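Flavin-nucleotide-binding protein (PDB 4YBN) binds FAD and heme as a split beta-barrel protein of the pyridoxamine 5'-phosphate oxidase-related superfamily and is probably an oxidoreductase. Local coordinates at residues 26-29 and 30-34; 53-57 and 58-62. All blocks are in the same frame, centred on the assembly; numbering follows the deposited sequence.

Contact 1. Residues 26-29 and 30-34; sequences DDLL and DTIPL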
loop_
_atom_site.group_PDB
_atom_site.type_symbol
_atom_site.label_atom_id
_atom_site.label_comp_id
_atom_site.label_asym_id
_atom_site.label_seq_id
_atom_site.Cartn_x
_atom_site.Cartn_y
_atom_site.Cartn_z
ATOM N N ASP A 26 -6.117 9.482 12.213
ATOM C CA ASP A 26 -4.902 9.274 12.960
ATOM C C ASP A 26 -4.617 7.829 13.244
ATOM O O ASP A 26 -3.458 7.385 13.214
ATOM C CB ASP A 26 -4.943 10.078 14.312
ATOM C CG ASP A 26 -4.880 11.559 14.087
ATOM O OD1 ASP A 26 -4.583 11.956 12.964
ATOM O OD2 ASP A 26 -5.118 12.351 15.037
ATOM N N ASP A 27 -5.642 7.076 13.550
ATOM C CA ASP A 27 -5.476 5.681 13.784
ATOM C C ASP A 27 -4.897 4.962 12.545
ATOM O O ASP A 27 -3.942 4.197 12.644
ATOM C CB ASP A 27 -6.813 5.037 14.177
ATOM C CG ASP A 27 -6.633 3.592 14.572
ATOM O OD1 ASP A 27 -5.988 3.351 15.616
ATOM O OD2 ASP A 27 -7.102 2.684 13.828
ATOM N N LEU A 28 -5.405 5.296 11.375
ATOM C CA LEU A 28 -4.824 4.726 10.167
ATOM C C LEU A 28 -3.432 5.170 9.966
ATOM O O LEU A 28 -2.532 4.345 9.786
ATOM C CB LEU A 28 -5.649 5.118 8.971
ATOM C CG LEU A 28 -5.126 4.620 7.620
ATOM C CD1 LEU A 28 -5.055 3.132 7.600
ATOM C CD2 LEU A 28 -5.972 5.144 6.519
ATOM N N LEU A 29 -3.177 6.477 10.109
ATOM C CA LEU A 29 -1.827 6.999 9.907
ATOM C C LEU A 29 -0.827 6.527 10.952
ATOM O O LEU A 29 0.377 6.462 10.727
ATOM C CB LEU A 29 -1.863 8.526 9.889
ATOM C CG LEU A 29 -2.664 9.206 8.802
ATOM C CD1 LEU A 29 -2.634 10.686 8.899
ATOM C CD2 LEU A 29 -2.225 8.750 7.408
ATOM N N ASP A 30 -1.316 6.147 12.126
ATOM C CA ASP A 30 -0.462 5.596 13.111
ATOM C C ASP A 30 -0.341 4.096 13.032
ATOM O O ASP A 30 0.240 3.499 13.927
ATOM C CB ASP A 30 -1.049 5.905 14.484
ATOM C CG ASP A 30 -0.964 7.400 14.803
ATOM O OD1 ASP A 30 -0.161 8.092 14.122
ATOM O OD2 ASP A 30 -1.710 7.849 15.698
ATOM N N THR A 31 -0.920 3.477 12.020
ATOM C CA THR A 31 -0.844 2.061 11.840
ATOM C C THR A 31 0.088 1.716 10.669
ATOM O O THR A 31 0.942 0.864 10.814
ATOM C CB THR A 31 -2.254 1.494 11.565
ATOM O OG1 THR A 31 -3.097 1.798 12.656
ATOM C CG2 THR A 31 -2.204 -0.047 11.402
ATOM N N ILE A 32 -0.115 2.330 9.521
ATOM C CA ILE A 32 0.596 1.959 8.287
ATOM C C ILE A 32 1.764 2.870 8.132
ATOM O O ILE A 32 1.549 4.058 8.146
ATOM C CB ILE A 32 -0.353 2.152 7.063
ATOM C CG1 ILE A 32 -1.640 1.315 7.249
ATOM C CG2 ILE A 32 0.339 1.760 5.759
ATOM C CD1 ILE A 32 -1.375 -0.172 7.274
ATOM N N PRO A 33 2.990 2.359 7.947
ATOM C CA PRO A 33 4.155 3.215 7.786
ATOM C C PRO A 33 4.508 3.625 6.348
ATOM O O PRO A 33 5.416 4.410 6.152
ATOM C CB PRO A 33 5.263 2.357 8.357
ATOM C CG PRO A 33 4.881 1.013 7.986
ATOM C CD PRO A 33 3.388 0.941 8.042
ATOM N N LEU A 34 3.780 3.107 5.361
ATOM C CA LEU A 34 4.060 3.377 3.966
ATOM C C LEU A 34 3.023 4.320 3.412
ATOM O O LEU A 34 1.815 4.148 3.629
ATOM C CB LEU A 34 4.079 2.070 3.191
ATOM C CG LEU A 34 3.838 2.052 1.693
ATOM C CD1 LEU A 34 4.980 2.719 0.958
ATOM C CD2 LEU A 34 3.638 0.601 1.249
#

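Contact 2. Residues 53-57 and 58-62; sequences GRVGD and ELVIH. With HEM (protoporphyrin IX containing Fe), chain F.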
loop_
_atom_site.group_PDB
_atom_site.type_symbol
_atom_site.label_atom_id
_atom_site.label_comp_id
_atom_site.label_asym_id
_atom_site.label_seq_id
_atom_site.Cartn_x
_atom_site.Cartn_y
_atom_site.Cartn_z
ATOM N N GLY A 53 5.806 9.251 8.973
ATOM C CA GLY A 53 5.253 9.205 10.325
ATOM C C GLY A 53 4.381 10.429 10.570
ATOM O O GLY A 53 4.648 11.501 10.012
ATOM N N ARG A 54 3.288 10.270 11.288
ATOM C CA ARG A 54 2.484 11.372 11.707
ATOM C C ARG A 54 3.127 11.944 12.971
ATOM O O ARG A 54 3.253 11.220 13.995
ATOM C CB ARG A 54 1.058 10.944 12.021
ATOM C CG ARG A 54 0.171 12.142 12.314
ATOM C CD ARG A 54 -1.255 11.798 12.730
ATOM N NE ARG A 54 -1.382 10.924 13.915
ATOM C CZ ARG A 54 -1.435 11.394 15.168
ATOM N NH1 ARG A 54 -1.451 12.683 15.394
ATOM N NH2 ARG A 54 -1.576 10.584 16.191
ATOM N N VAL A 55 3.538 13.203 12.903
ATOM C CA VAL A 55 4.105 13.922 14.063
ATOM C C VAL A 55 3.145 14.989 14.356
ATOM O O VAL A 55 3.179 16.019 13.761
ATOM C CB VAL A 55 5.496 14.417 13.782
ATOM C CG1 VAL A 55 6.121 15.173 14.972
ATOM C CG2 VAL A 55 6.361 13.217 13.413
ATOM N N GLY A 56 2.226 14.663 15.232
ATOM C CA GLY A 56 1.122 15.546 15.537
ATOM C C GLY A 56 0.168 15.773 14.384
ATOM O O GLY A 56 -0.466 14.827 13.935
ATOM N N ASP A 57 0.140 16.977 13.866
ATOM C CA ASP A 57 -0.696 17.334 12.764
ATOM C C ASP A 57 0.124 17.530 11.492
ATOM O O ASP A 57 -0.283 18.218 10.576
ATOM C CB ASP A 57 -1.506 18.580 13.070
ATOM C CG ASP A 57 -2.464 18.380 14.229
ATOM O OD1 ASP A 57 -3.137 17.334 14.349
ATOM O OD2 ASP A 57 -2.545 19.291 15.049
ATOM N N GLU A 58 1.267 16.910 11.430
ATOM C CA GLU A 58 2.027 16.873 10.199
ATOM C C GLU A 58 2.336 15.414 9.795
ATOM O O GLU A 58 2.661 14.593 10.655
ATOM C CB GLU A 58 3.287 17.655 10.360
ATOM C CG GLU A 58 3.066 19.132 10.076
ATOM C CD GLU A 58 4.232 19.955 10.479
ATOM O OE1 GLU A 58 4.761 19.674 11.600
ATOM O OE2 GLU A 58 4.653 20.827 9.671
ATOM N N LEU A 59 2.270 15.135 8.493
ATOM C CA LEU A 59 2.842 13.906 7.893
ATOM C C LEU A 59 4.226 14.151 7.385
ATOM O O LEU A 59 4.498 15.020 6.531
ATOM C CB LEU A 59 1.901 13.497 6.782
ATOM C CG LEU A 59 1.974 12.154 6.101
ATOM C CD1 LEU A 59 0.609 11.817 5.499
ATOM C CD2 LEU A 59 3.066 12.151 5.067
ATOM N N VAL A 60 5.165 13.423 7.934
ATOM C CA VAL A 60 6.563 13.699 7.718
ATOM C C VAL A 60 7.274 12.589 6.971
ATOM O O VAL A 60 7.106 11.430 7.330
ATOM C CB VAL A 60 7.255 13.903 9.089
ATOM C CG1 VAL A 60 8.708 14.263 8.909
ATOM C CG2 VAL A 60 6.498 14.973 9.883
ATOM N N ILE A 61 8.095 12.941 5.985
ATOM C CA ILE A 61 8.914 11.987 5.268
ATOM C C ILE A 61 10.324 12.460 5.252
ATOM O O ILE A 61 10.639 13.639 5.529
ATOM C CB ILE A 61 8.388 11.785 3.810
ATOM C CG1 ILE A 61 8.425 13.098 2.983
ATOM C CG2 ILE A 61 6.946 11.252 3.877
ATOM C CD1 ILE A 61 7.883 13.033 1.588
ATOM N N HIS A 62 11.206 11.584 4.840
ATOM C CA HIS A 62 12.558 11.970 4.637
ATOM C C HIS A 62 13.311 11.170 3.629
ATOM O O HIS A 62 12.883 10.092 3.212
ATOM C CB HIS A 62 13.280 11.916 5.966
ATOM C CG HIS A 62 13.691 10.568 6.351
ATOM N ND1 HIS A 62 12.788 9.535 6.436
ATOM C CD2 HIS A 62 14.913 10.048 6.616
ATOM C CE1 HIS A 62 13.440 8.436 6.783
ATOM N NE2 HIS A 62 14.723 8.725 6.896
HETATM C CHA HEM F . 16.792 6.599 2.892
HETATM C CHB HEM F . 14.089 4.510 6.263
HETATM C CHC HEM F . 16.117 7.269 9.697
HETATM C CHD HEM F . 18.652 9.502 6.263
HETATM C C1A HEM F . 15.904 5.779 3.520
HETATM C C2A HEM F . 15.136 4.789 2.857
HETATM C C3A HEM F . 14.353 4.221 3.810
HETATM C C4A HEM F . 14.651 4.845 5.051
HETATM C CMA HEM F . 13.379 3.098 3.554
HETATM C CAA HEM F . 15.141 4.441 1.375
HETATM C CBA HEM F . 16.387 3.685 0.888
HETATM C CGA HEM F . 16.247 3.428 -0.598
HETATM O O1A HEM F . 16.059 2.256 -1.009
HETATM O O2A HEM F . 16.319 4.372 -1.428
HETATM C C1B HEM F . 14.431 5.062 7.509
HETATM C C2B HEM F . 13.879 4.595 8.742
HETATM C C3B HEM F . 14.413 5.364 9.735
HETATM C C4B HEM F . 15.356 6.311 9.060
HETATM C CMB HEM F . 12.864 3.489 8.935
HETATM C CAB HEM F . 14.108 5.128 11.172
HETATM C CBB HEM F . 14.879 5.583 12.145
HETATM C C1C HEM F . 16.991 8.182 9.076
HETATM C C2C HEM F . 17.577 9.326 9.698
HETATM C C3C HEM F . 18.320 9.979 8.712
HETATM C C4C HEM F . 18.161 9.200 7.487
HETATM C CMC HEM F . 17.445 9.716 11.144
HETATM C CAC HEM F . 19.194 11.153 8.898
HETATM C CBC HEM F . 19.616 11.672 10.073
HETATM C C1D HEM F . 18.337 8.858 5.081
HETATM C C2D HEM F . 18.969 9.242 3.799
HETATM C C3D HEM F . 18.450 8.419 2.890
HETATM C C4D HEM F . 17.498 7.562 3.594
HETATM C CMD HEM F . 19.997 10.311 3.529
HETATM C CAD HEM F . 18.747 8.335 1.427
HETATM C CBD HEM F . 19.709 7.156 1.171
HETATM C CGD HEM F . 20.363 7.230 -0.197
HETATM O O1D HEM F . 21.591 7.473 -0.325
HETATM O O2D HEM F . 19.662 7.054 -1.215
HETATM N NA HEM F . 15.597 5.799 4.856
HETATM N NB HEM F . 15.319 6.045 7.744
HETATM N NC HEM F . 17.300 8.185 7.727
HETATM N ND HEM F . 17.473 7.851 4.903
HETATM FE FE HEM F . 16.411 7.026 6.223
HETATM O O HOH W 1 4.235 18.504 13.930
#

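Contact 1. Residues 26-29 and 30-34
Leu28 O is gripped by two backbone donors at once, Thr31 N at 2.9 Å and Ile32 N at 3.2 Å. The two approaches differ: the N-H of Ile32 arrives nearly along the C=O axis, whereas that of Thr31 comes from above the carbonyl plane and misses the lone pairs. This is the C-terminal end of helix 22-29, a worked example of how the last carbonyls of a helix are used up as the chain leaves helical geometry at Asp30 and heads for strand 34-41. Two residues back along the helix, Asp26 O receives Asp30 N at 2.7 Å. Asp27 O is met mainly by a side chain, Thr31 OG1 at a short 2.5 Å, tilted 31° from the carbonyl plane, with a weak bond from Asp30 N beside it. The hydroxyl reaches it because OG1 sits beside its own backbone N (chi1 -59°), turned back toward the helix.

Asp30 folds back too, and its CG lies 3.0 Å from Asp26 O. Its OD2 and that carbonyl oxygen, 3.1 Å apart, are both acceptors, so the approach is probably unfavourable in itself, a cost that the salt bridge from OD2 to Arg54 may offset. Asp26 likewise turns its carboxylate to a cation, Arg22, so that negative charge near a helix C-terminus, which the helix dipole would be expected to disfavour, is probably compensated.

The apolar face continues past the helix end. Leu28 and Ile32 both rest on Ala85 of strand 78-91, while Leu29 packs on Phe52 and Val83. With chi1 at 178°, CG of Leu28 lies beside its own carbonyl carbon, and the branch CD1 crosses the side chain of Ile32 at an angle, 3.9 Å from CG1.

Contact 2. Residues 53-57 and 58-62
Gly53 N donates to Val60 O at 3.0 Å and Val60 N to Gly53 O at 2.9 Å, and the paired strand runs on two residues to His62, whose NE2 is the axial ligand of the heme iron, 2.5 Å from it. CD2 and CE1, the carbons flanking NE2 in the ring, lie toward the porphyrin nitrogens NC and NB. Tyr102 and Lys164 of the second subunit hydrogen-bond to the same heme.

Behind this first shell is a beta hairpin of the split barrel, closed by a type II' turn from Val55 to Glu58, with Gly56 at its positive-phi position. Val55 N donates to Glu58 O at 2.8 Å, and Glu58 N returns a bond to Val55 O from above the carbonyl plane. A water joins Val55 O to Glu58 OE1, which also meets Tyr122. On the face shared with these residues, Val55 CG2 touches Val60 CG2 at 3.9 Å, and Val55 packs on Ala125 of helix 116-130. Arg54 points to the other face; its chain bends at chi3 (57°), bringing NH1 to Gly56 O at 2.8 Å.

Overall arrangement
Contact 1 closes before contact 2 opens along the chain, and their centres lie 10 Å apart. Strands 34-41 and 44-55 connect them, pairing antiparallel within the same curled sheet, and the end of helix 22-29 lies beside the turn end of the hairpin 44-55/58-64. Arg54 spans the gap: its NH2 forms a salt bridge with Asp30 OD2 at 2.8 Å, and its NE makes a longer, weaker ion pair with Asp26 OD1. Arg22, earlier on the helix, reaches Asp57 as well. The helix end leads into strand 34-41 and the hairpin turn into strand 58-64; these flank strand 44-55 and bring Leu34 and His62 to one FAD pocket, His62 serving the heme as well.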